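Local atomic coordinates of acyl-CoA dehydrogenase family protein (Porphyromonas gingivalis, PDB entry 2OKU), a protein that probably acts, as a whole enzyme, as an FAD-dependent acyl-CoA dehydrogenase, this chain being its helical C-terminal domain. Residues A[47-50]-A[51-55]; A[62-65]-A[66-69]; A[98-101]-A[102-105]; A[108-111]-A[112-116]. All blocks are in the same frame, centred on the assembly; numbering follows the deposited sequence. Where two conformers were deposited one is given.

All four contacts are local, each spanning about two turns of one of the three long helices in this all-helical C-terminal domain. In chain order, interaction 1 lies in the C-terminal part of helix 32-53, interaction 2 lies near the start of helix 58-87, and interactions 3 and 4 follow each other along helix 92-115. Interactions 1, 2 and 4 lie at one end of the bundle, with centres 11 to 12 Å apart, and they touch one another through side chains. Interaction 3 is set apart, its centre about 16 Å from that of interaction 4 and about 22 Å from that of interaction 1. Interactions 2 and 3 also reach the second subunit, so helices 58-87 and 92-115 serve both the bundle and the dimer.

Interaction 1 of 4, residues A[47-50]-A[51-55]; sequences ALIA and FVTEQ
The carbonyl oxygen of Ile-49 draws several donors from the following turn. Thr-53 N points at Ile-49 O almost straight, at 2.9 Å and with an N-H...O angle of 175°, while Val-52 N adds a weak, strongly bent bond. Thr-53 OG1 also lies 3.2 Å from Ile-49 O, because chi1 of 63° tucks the hydroxyl between its own backbone N and carbonyl carbon. The methyl of the same threonine, CG2, meets Ile-49 CG2 at 4.0 Å, so this short branched residue offers its neighbour both a polar and an apolar arm. One residue on, Glu-54 N bonds to Ala-50 O at 2.9 Å, and the extended Glu-54 chain passes beside Ala-50, whose lone methyl takes up little room. Just along the chain, Gln-55 folds back: its NE2 donates to Phe-51 O at 2.9 Å from above the carbonyl plane, and the same nitrogen lies 3.4 Å above one face of the Phe-51 ring, toward its rim. Leu-48 and Ile-49 face helix 58-87. Glutamine suits its place because its amide supplies a donor to Phe-51 O, while the backbone N-H of Gln-55, four residues on, bonds to Val-52 O instead.

Interaction 2 of 4, residues A[62-65]-A[66-69]; sequences DFQA and RRLV
The backbone from Gln-64 to Val-69 keeps its helical bonds from Leu-68 N to Gln-64 O and from Val-69 N to Ala-65 O, but the N-H groups of Arg-66 and Arg-67 miss the preceding turn and the helix is kinked there. Two waters bridge the gap. One donates to Asp-62 O at 2.8 Å and accepts from Arg-66 N at 3.0 Å; the other does the same between Phe-63 O, at 2.7 Å, and Arg-67 N, at 3.0 Å. Each missing bond is thereby replaced by a water link, and the peptide groups remain paired through the bend. Among the side chains, Arg-67 reaches back along the helix with its chain extended from CG to NE, and NH1 donates to Gln-64 OE1 at 3.0 Å. Gln-64 meets it by bending at chi2 (-64°), which brings OE1 round to NH1; the amide and guanidinium planes stand 89° apart. NH1 also sits 3.6 Å above one face of the Phe-63 ring, toward its rim. A long, flat-ended arginine suits this place, since it can serve amide and ring together. Ala-65, with only a methyl, lets Val-2 and Ile-6 of the N-terminal region come close. Leu-68 packs on Leu-48, Ile-49 and Val-52 of helix 32-53, the Phe-63 ring stacks with Phe-116 just beyond helix 92-115, and Val-69 touches Phe-91 of the second subunit.

Interaction 3 of 4, residues A[98-101]-A[102-105]; sequences YLRY and GQAE
The first two carbons of Glu-105 lie against Tyr-101 of the previous turn. CB is 3.6 Å from Tyr-101 O. CG comes within 3.3 Å of Tyr-101 O and sits over one face of the Tyr-101 ring, 3.9 Å from the centroid and 15° off the ring normal, a CH-pi contact. The chain then bends at chi2 (-56°), and the carboxylate ends in a salt bridge from OE2 to Lys-108 NZ. Glutamate suits the place because its methylene covers an aromatic face while its charge finds a partner one turn on. Around the helix from this pair, Gln-103 runs out extended: its CD lies 4.0 Å from Leu-99 CG, and OE1 accepts from Arg-100 NH1 at 2.9 Å. A water takes protons from both Arg-100 NH1 and Gln-103 NE2, closing a small polar ring. Arg-100 has two deposited conformers, so these links are provisional. Tyr-98 packs on Gly-102 of the second subunit, where the lack of a side chain leaves room for the ring. Leu-99 and Gln-103 rest on Ala-37 and Met-41 of helix 32-53, whereas Tyr-98 bonds through OH to His-74 ND1 of the second subunit and Tyr-101 meets its own counterpart there, placing this part of helix 92-115 at the dimer interface.

Interaction 4 of 4, residues A[108-111]-A[112-116]; sequences KIDS and YVRAF
Asp-110 and Arg-114 form a salt bridge one turn apart, NE donating to OD1 at 2.9 Å with an N-H...O angle of 165°. OD1 lies in the guanidinium plane and is approached on its syn side, although NE stands 33° out of the carboxylate plane. A water closes the loop, donating to Asp-110 OD1 at 2.7 Å and accepting from Arg-114 NH2 at 3.0 Å, so the guanidinium group is held at two of its nitrogens. Asp-110 gets there with CG anti to its backbone N (chi1 -171°), which leans the short carboxylate along the helix; the longer arginine covers the remaining distance with its chain extended from CG to NE. This is the classic acid-before-base i to i+4 pair, set near the C-terminal end of helix 92-115, the last long helix of the bundle, where a positive charge probably interacts favourably with the helix dipole. Beside it, Ile-109 CG2 meets Val-113 CG2 at 3.9 Å, two branched apolar chains lying side by side. Farther out, Leu-48 of helix 32-53 covers Asp-110 and Val-113, and Phe-51 packs on Arg-114. Asp-110 OD2 also has Arg-44 NH2 at long, weak range, while Tyr-112 extends to Phe-63 and Arg-67 of helix 58-87.

Interaction 1 of 4, residues A[47-50]-A[51-55]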
loop_
_atom_site.group_PDB
_atom_site.type_symbol
_atom_site.label_atom_id
_atom_site.label_comp_id
_atom_site.label_asym_id
_atom_site.label_seq_id
_atom_site.Cartn_x
_atom_site.Cartn_y
_atom_site.Cartn_z
ATOM N N ALA A 47 -11.421 8.126 14.844
ATOM C CA ALA A 47 -12.117 9.374 15.179
ATOM C C ALA A 47 -13.159 9.699 14.119
ATOM O O ALA A 47 -14.256 10.113 14.451
ATOM C CB ALA A 47 -11.139 10.531 15.337
ATOM N N LEU A 48 -12.827 9.499 12.849
ATOM C CA LEU A 48 -13.782 9.795 11.753
ATOM C C LEU A 48 -14.974 8.829 11.772
ATOM O O LEU A 48 -16.111 9.233 11.574
ATOM C CB LEU A 48 -13.101 9.761 10.383
ATOM C CG LEU A 48 -13.980 10.281 9.241
ATOM C CD1 LEU A 48 -14.243 11.797 9.417
ATOM C CD2 LEU A 48 -13.338 9.984 7.865
ATOM N N ILE A 49 -14.702 7.550 12.044
ATOM C CA ILE A 49 -15.781 6.577 12.205
ATOM C C ILE A 49 -16.726 7.021 13.320
ATOM O O ILE A 49 -17.940 7.010 13.108
ATOM C CB ILE A 49 -15.229 5.160 12.488
ATOM C CG1 ILE A 49 -14.531 4.659 11.220
ATOM C CG2 ILE A 49 -16.368 4.195 12.964
ATOM C CD1 ILE A 49 -13.575 3.438 11.409
ATOM N N ALA A 50 -16.166 7.422 14.475
ATOM C CA ALA A 50 -16.953 7.951 15.616
ATOM C C ALA A 50 -17.755 9.187 15.238
ATOM O O ALA A 50 -18.922 9.317 15.631
ATOM C CB ALA A 50 -16.054 8.260 16.820
ATOM N N PHE A 51 -17.130 10.096 14.502
ATOM C CA PHE A 51 -17.812 11.298 14.010
ATOM C C PHE A 51 -19.114 10.944 13.275
ATOM O O PHE A 51 -20.150 11.596 13.481
ATOM C CB PHE A 51 -16.881 12.147 13.133
ATOM C CG PHE A 51 -17.576 13.267 12.419
ATOM C CD1 PHE A 51 -17.755 14.493 13.043
ATOM C CD2 PHE A 51 -18.080 13.088 11.146
ATOM C CE1 PHE A 51 -18.424 15.545 12.388
ATOM C CE2 PHE A 51 -18.734 14.115 10.485
ATOM C CZ PHE A 51 -18.908 15.343 11.095
ATOM N N VAL A 52 -19.062 9.918 12.437
ATOM C CA VAL A 52 -20.228 9.474 11.653
ATOM C C VAL A 52 -21.222 8.648 12.496
ATOM O O VAL A 52 -22.423 8.966 12.535
ATOM C CB VAL A 52 -19.810 8.651 10.398
ATOM C CG1 VAL A 52 -21.046 8.096 9.666
ATOM C CG2 VAL A 52 -18.941 9.497 9.426
ATOM N N THR A 53 -20.727 7.619 13.181
ATOM C CA THR A 53 -21.601 6.715 13.955
ATOM C C THR A 53 -22.326 7.431 15.091
ATOM O O THR A 53 -23.490 7.148 15.351
ATOM C CB THR A 53 -20.855 5.474 14.519
ATOM O OG1 THR A 53 -19.831 5.877 15.442
ATOM C CG2 THR A 53 -20.281 4.641 13.398
ATOM N N GLU A 54 -21.676 8.397 15.729
ATOM C CA GLU A 54 -22.311 9.082 16.858
ATOM C C GLU A 54 -23.480 9.983 16.446
ATOM O O GLU A 54 -24.256 10.417 17.306
ATOM C CB GLU A 54 -21.285 9.852 17.678
ATOM C CG GLU A 54 -20.318 8.900 18.410
ATOM C CD GLU A 54 -19.192 9.607 19.154
ATOM O OE1 GLU A 54 -19.160 10.859 19.190
ATOM O OE2 GLU A 54 -18.337 8.887 19.703
ATOM N N GLN A 55 -23.612 10.265 15.147
ATOM C CA GLN A 55 -24.775 10.992 14.646
ATOM C C GLN A 55 -26.061 10.149 14.644
ATOM O O GLN A 55 -27.160 10.689 14.457
ATOM C CB GLN A 55 -24.488 11.564 13.251
ATOM C CG GLN A 55 -23.371 12.610 13.293
ATOM C CD GLN A 55 -23.040 13.207 11.955
ATOM O OE1 GLN A 55 -23.913 13.717 11.253
ATOM N NE2 GLN A 55 -21.763 13.183 11.597
#

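Interaction 2 of 4, residues A[62-65]-A[66-69]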
loop_
_atom_site.group_PDB
_atom_site.type_symbol
_atom_site.label_atom_id
_atom_site.label_comp_id
_atom_site.label_asym_id
_atom_site.label_seq_id
_atom_site.Cartn_x
_atom_site.Cartn_y
_atom_site.Cartn_z
ATOM N N ASP A 62 -24.656 4.664 5.838
ATOM C CA ASP A 62 -24.679 3.953 4.580
ATOM C C ASP A 62 -23.989 4.741 3.463
ATOM O O ASP A 62 -23.256 4.185 2.636
ATOM C CB ASP A 62 -26.134 3.666 4.185
ATOM C CG ASP A 62 -26.810 2.697 5.124
ATOM O OD1 ASP A 62 -26.106 1.976 5.884
ATOM O OD2 ASP A 62 -28.059 2.662 5.120
ATOM N N PHE A 63 -24.231 6.048 3.433
ATOM C CA PHE A 63 -23.631 6.927 2.409
ATOM C C PHE A 63 -22.090 7.018 2.547
ATOM O O PHE A 63 -21.362 7.041 1.551
ATOM C CB PHE A 63 -24.258 8.315 2.516
ATOM C CG PHE A 63 -23.676 9.304 1.586
ATOM C CD1 PHE A 63 -23.930 9.233 0.218
ATOM C CD2 PHE A 63 -22.862 10.327 2.072
ATOM C CE1 PHE A 63 -23.366 10.172 -0.658
ATOM C CE2 PHE A 63 -22.287 11.261 1.210
ATOM C CZ PHE A 63 -22.539 11.193 -0.155
ATOM N N GLN A 64 -21.624 7.092 3.791
ATOM C CA GLN A 64 -20.207 7.263 4.109
ATOM C C GLN A 64 -19.469 5.954 4.295
ATOM O O GLN A 64 -18.253 5.957 4.511
ATOM C CB GLN A 64 -20.051 8.093 5.383
ATOM C CG GLN A 64 -20.684 9.491 5.380
ATOM C CD GLN A 64 -20.087 10.458 4.366
ATOM O OE1 GLN A 64 -19.519 10.049 3.350
ATOM N NE2 GLN A 64 -20.255 11.764 4.622
ATOM N N ALA A 65 -20.180 4.832 4.218
ATOM C CA ALA A 65 -19.574 3.508 4.491
ATOM C C ALA A 65 -18.287 3.212 3.743
ATOM O O ALA A 65 -17.282 2.845 4.359
ATOM C CB ALA A 65 -20.604 2.355 4.268
ATOM N N ARG A 66 -18.299 3.359 2.424
ATOM C CA ARG A 66 -17.121 3.076 1.626
ATOM C C ARG A 66 -15.949 4.001 2.003
ATOM O O ARG A 66 -14.805 3.555 2.040
ATOM C CB ARG A 66 -17.425 3.202 0.160
ATOM C CG ARG A 66 -16.257 2.939 -0.716
ATOM C CD ARG A 66 -16.574 3.245 -2.159
ATOM N NE ARG A 66 -17.534 2.314 -2.747
ATOM C CZ ARG A 66 -17.839 2.310 -4.046
ATOM N NH1 ARG A 66 -17.250 3.189 -4.862
ATOM N NH2 ARG A 66 -18.713 1.424 -4.539
ATOM N N ARG A 67 -16.232 5.271 2.306
ATOM C CA ARG A 67 -15.164 6.192 2.773
ATOM C C ARG A 67 -14.555 5.778 4.124
ATOM O O ARG A 67 -13.343 5.914 4.340
ATOM C CB ARG A 67 -15.688 7.627 2.853
ATOM C CG ARG A 67 -15.851 8.235 1.508
ATOM C CD ARG A 67 -16.469 9.617 1.599
ATOM N NE ARG A 67 -16.842 9.945 0.272
ATOM C CZ ARG A 67 -18.066 9.856 -0.264
ATOM N NH1 ARG A 67 -19.158 9.540 0.406
ATOM N NH2 ARG A 67 -18.170 10.143 -1.514
ATOM N N LEU A 68 -15.384 5.251 5.017
ATOM C CA LEU A 68 -14.879 4.767 6.302
ATOM C C LEU A 68 -14.029 3.516 6.107
ATOM O O LEU A 68 -13.019 3.363 6.789
ATOM C CB LEU A 68 -16.018 4.509 7.261
ATOM C CG LEU A 68 -16.850 5.745 7.658
ATOM C CD1 LEU A 68 -17.956 5.305 8.620
ATOM C CD2 LEU A 68 -15.966 6.865 8.254
ATOM N N VAL A 69 -14.441 2.631 5.191
ATOM C CA VAL A 69 -13.602 1.505 4.783
ATOM C C VAL A 69 -12.236 2.004 4.244
ATOM O O VAL A 69 -11.176 1.572 4.712
ATOM C CB VAL A 69 -14.277 0.597 3.740
ATOM C CG1 VAL A 69 -13.266 -0.461 3.241
ATOM C CG2 VAL A 69 -15.558 -0.063 4.279
HETATM O O HOH W 1 -20.973 3.623 1.036
HETATM O O HOH W 2 -18.773 6.293 1.150
#

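Interaction 3 of 4, residues A[98-101]-A[102-105]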
loop_
_atom_site.group_PDB
_atom_site.type_symbol
_atom_site.label_atom_id
_atom_site.label_comp_id
_atom_site.label_asym_id
_atom_site.label_seq_id
_atom_site.Cartn_x
_atom_site.Cartn_y
_atom_site.Cartn_z
ATOM N N TYR A 98 4.648 5.832 -0.017
ATOM C CA TYR A 98 3.301 5.290 0.118
ATOM C C TYR A 98 2.602 5.866 1.364
ATOM O O TYR A 98 1.423 6.123 1.318
ATOM C CB TYR A 98 3.274 3.755 0.162
ATOM C CG TYR A 98 3.241 3.071 -1.215
ATOM C CD1 TYR A 98 4.356 3.100 -2.072
ATOM C CD2 TYR A 98 2.091 2.438 -1.665
ATOM C CE1 TYR A 98 4.319 2.489 -3.307
ATOM C CE2 TYR A 98 2.047 1.834 -2.896
ATOM C CZ TYR A 98 3.162 1.844 -3.710
ATOM O OH TYR A 98 3.073 1.249 -4.947
ATOM N N LEU A 99 3.340 6.065 2.462
ATOM C CA LEU A 99 2.783 6.730 3.665
ATOM C C LEU A 99 2.180 8.107 3.334
ATOM O O LEU A 99 1.108 8.439 3.808
ATOM C CB LEU A 99 3.860 6.882 4.744
ATOM C CG LEU A 99 3.512 7.729 5.994
ATOM C CD1 LEU A 99 2.618 6.912 6.901
ATOM C CD2 LEU A 99 4.773 8.160 6.760
ATOM N N ARG A 100 2.878 8.873 2.495
ATOM C CA ARG A 100 2.438 10.217 2.104
ATOM C C ARG A 100 1.142 10.138 1.331
ATOM O O ARG A 100 0.241 10.926 1.551
ATOM C CB ARG A 100 3.498 10.911 1.237
ATOM C CG ARG A 100 4.867 11.026 1.896
ATOM C CD ARG A 100 4.735 11.513 3.324
ATOM N NE ARG A 100 5.957 11.366 4.098
ATOM C CZ ARG A 100 6.026 11.603 5.399
ATOM N NH1 ARG A 100 4.948 11.987 6.072
ATOM N NH2 ARG A 100 7.173 11.442 6.032
ATOM N N TYR A 101 1.078 9.170 0.430
ATOM C CA TYR A 101 -0.127 8.889 -0.336
ATOM C C TYR A 101 -1.298 8.584 0.593
ATOM O O TYR A 101 -2.352 9.190 0.473
ATOM C CB TYR A 101 0.116 7.725 -1.269
ATOM C CG TYR A 101 -1.082 7.314 -2.091
ATOM C CD1 TYR A 101 -1.455 8.018 -3.221
ATOM C CD2 TYR A 101 -1.851 6.233 -1.717
ATOM C CE1 TYR A 101 -2.582 7.628 -3.977
ATOM C CE2 TYR A 101 -2.962 5.854 -2.435
ATOM C CZ TYR A 101 -3.320 6.536 -3.570
ATOM O OH TYR A 101 -4.442 6.102 -4.279
ATOM N N GLY A 102 -1.081 7.669 1.537
ATOM C CA GLY A 102 -2.106 7.312 2.494
ATOM C C GLY A 102 -2.526 8.504 3.326
ATOM O O GLY A 102 -3.700 8.710 3.576
ATOM N N GLN A 103 -1.561 9.319 3.749
ATOM C CA GLN A 103 -1.888 10.520 4.528
ATOM C C GLN A 103 -2.724 11.516 3.709
ATOM O O GLN A 103 -3.700 12.046 4.201
ATOM C CB GLN A 103 -0.615 11.213 5.025
ATOM C CG GLN A 103 0.091 10.471 6.135
ATOM C CD GLN A 103 1.443 11.061 6.490
ATOM O OE1 GLN A 103 2.148 11.616 5.639
ATOM N NE2 GLN A 103 1.814 10.940 7.751
ATOM N N ALA A 104 -2.320 11.759 2.469
ATOM C CA ALA A 104 -3.068 12.630 1.570
ATOM C C ALA A 104 -4.501 12.141 1.375
ATOM O O ALA A 104 -5.457 12.911 1.498
ATOM C CB ALA A 104 -2.359 12.771 0.229
ATOM N N GLU A 105 -4.654 10.849 1.116
ATOM C CA GLU A 105 -5.971 10.306 0.862
ATOM C C GLU A 105 -6.844 10.322 2.098
ATOM O O GLU A 105 -8.021 10.657 1.992
ATOM C CB GLU A 105 -5.885 8.905 0.227
ATOM C CG GLU A 105 -5.215 8.842 -1.161
ATOM C CD GLU A 105 -5.884 9.775 -2.165
ATOM O OE1 GLU A 105 -7.085 9.650 -2.373
ATOM O OE2 GLU A 105 -5.214 10.668 -2.689
HETATM O O HOH W 3 4.571 11.760 8.780
#

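Interaction 4 of 4, residues A[108-111]-A[112-116]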
loop_
_atom_site.group_PDB
_atom_site.type_symbol
_atom_site.label_atom_id
_atom_site.label_comp_id
_atom_site.label_asym_id
_atom_site.label_seq_id
_atom_site.Cartn_x
_atom_site.Cartn_y
_atom_site.Cartn_z
ATOM N N LYS A 108 -8.187 13.943 2.506
ATOM C CA LYS A 108 -9.288 14.222 1.573
ATOM C C LYS A 108 -10.621 13.633 2.101
ATOM O O LYS A 108 -11.668 14.295 2.115
ATOM C CB LYS A 108 -8.968 13.637 0.197
ATOM C CG LYS A 108 -7.842 14.339 -0.611
ATOM C CD LYS A 108 -7.571 13.464 -1.839
ATOM C CE LYS A 108 -6.418 13.920 -2.644
ATOM N NZ LYS A 108 -6.210 13.057 -3.843
ATOM N N ILE A 109 -10.544 12.407 2.590
ATOM C CA ILE A 109 -11.713 11.727 3.140
ATOM C C ILE A 109 -12.183 12.434 4.406
ATOM O O ILE A 109 -13.355 12.763 4.535
ATOM C CB ILE A 109 -11.466 10.240 3.458
ATOM C CG1 ILE A 109 -11.111 9.431 2.200
ATOM C CG2 ILE A 109 -12.726 9.653 4.175
ATOM C CD1 ILE A 109 -10.453 8.046 2.465
ATOM N N ASP A 110 -11.269 12.658 5.348
ATOM C CA ASP A 110 -11.618 13.323 6.612
ATOM C C ASP A 110 -12.306 14.703 6.395
ATOM O O ASP A 110 -13.333 14.983 6.988
ATOM C CB ASP A 110 -10.348 13.508 7.450
ATOM C CG ASP A 110 -10.656 13.984 8.839
ATOM O OD1 ASP A 110 -11.127 13.177 9.632
ATOM O OD2 ASP A 110 -10.417 15.166 9.118
ATOM N N SER A 111 -11.720 15.523 5.534
ATOM C CA SER A 111 -12.244 16.846 5.167
ATOM C C SER A 111 -13.663 16.765 4.557
ATOM O O SER A 111 -14.583 17.457 4.995
ATOM C CB SER A 111 -11.251 17.529 4.225
ATOM O OG SER A 111 -11.739 18.795 3.807
ATOM N N TYR A 112 -13.825 15.876 3.583
ATOM C CA TYR A 112 -15.112 15.655 2.943
ATOM C C TYR A 112 -16.188 15.209 3.908
ATOM O O TYR A 112 -17.259 15.798 3.959
ATOM C CB TYR A 112 -15.003 14.638 1.791
ATOM C CG TYR A 112 -16.391 14.343 1.206
ATOM C CD1 TYR A 112 -16.917 15.153 0.208
ATOM C CD2 TYR A 112 -17.147 13.299 1.676
ATOM C CE1 TYR A 112 -18.189 14.918 -0.326
ATOM C CE2 TYR A 112 -18.423 13.033 1.145
ATOM C CZ TYR A 112 -18.926 13.863 0.141
ATOM O OH TYR A 112 -20.173 13.625 -0.389
ATOM N N VAL A 113 -15.903 14.157 4.674
ATOM C CA VAL A 113 -16.876 13.590 5.610
ATOM C C VAL A 113 -17.278 14.578 6.701
ATOM O O VAL A 113 -18.472 14.694 7.050
ATOM C CB VAL A 113 -16.363 12.264 6.209
ATOM C CG1 VAL A 113 -17.279 11.763 7.348
ATOM C CG2 VAL A 113 -16.218 11.230 5.080
ATOM N N ARG A 114 -16.295 15.303 7.223
ATOM C CA ARG A 114 -16.551 16.293 8.266
ATOM C C ARG A 114 -17.292 17.548 7.769
ATOM O O ARG A 114 -17.994 18.193 8.547
ATOM C CB ARG A 114 -15.239 16.649 8.973
ATOM C CG ARG A 114 -14.756 15.490 9.872
ATOM C CD ARG A 114 -13.455 15.827 10.596
ATOM N NE ARG A 114 -12.968 14.660 11.334
ATOM C CZ ARG A 114 -13.376 14.329 12.554
ATOM N NH1 ARG A 114 -14.254 15.090 13.193
ATOM N NH2 ARG A 114 -12.879 13.257 13.154
ATOM N N ALA A 115 -17.137 17.882 6.497
ATOM C CA ALA A 115 -17.817 19.041 5.900
ATOM C C ALA A 115 -19.207 18.683 5.362
ATOM O O ALA A 115 -19.998 19.559 5.036
ATOM C CB ALA A 115 -16.980 19.645 4.819
ATOM N N PHE A 116 -19.505 17.394 5.268
ATOM C CA PHE A 116 -20.722 16.948 4.603
ATOM C C PHE A 116 -21.953 17.260 5.451
ATOM O O PHE A 116 -21.997 16.952 6.626
ATOM C CB PHE A 116 -20.641 15.447 4.291
ATOM C CG PHE A 116 -21.809 14.934 3.509
ATOM C CD1 PHE A 116 -21.898 15.168 2.147
ATOM C CD2 PHE A 116 -22.832 14.234 4.133
ATOM C CE1 PHE A 116 -23.005 14.706 1.402
ATOM C CE2 PHE A 116 -23.937 13.759 3.392
ATOM C CZ PHE A 116 -24.015 14.003 2.031
HETATM O O HOH W 4 -10.393 12.051 11.953
#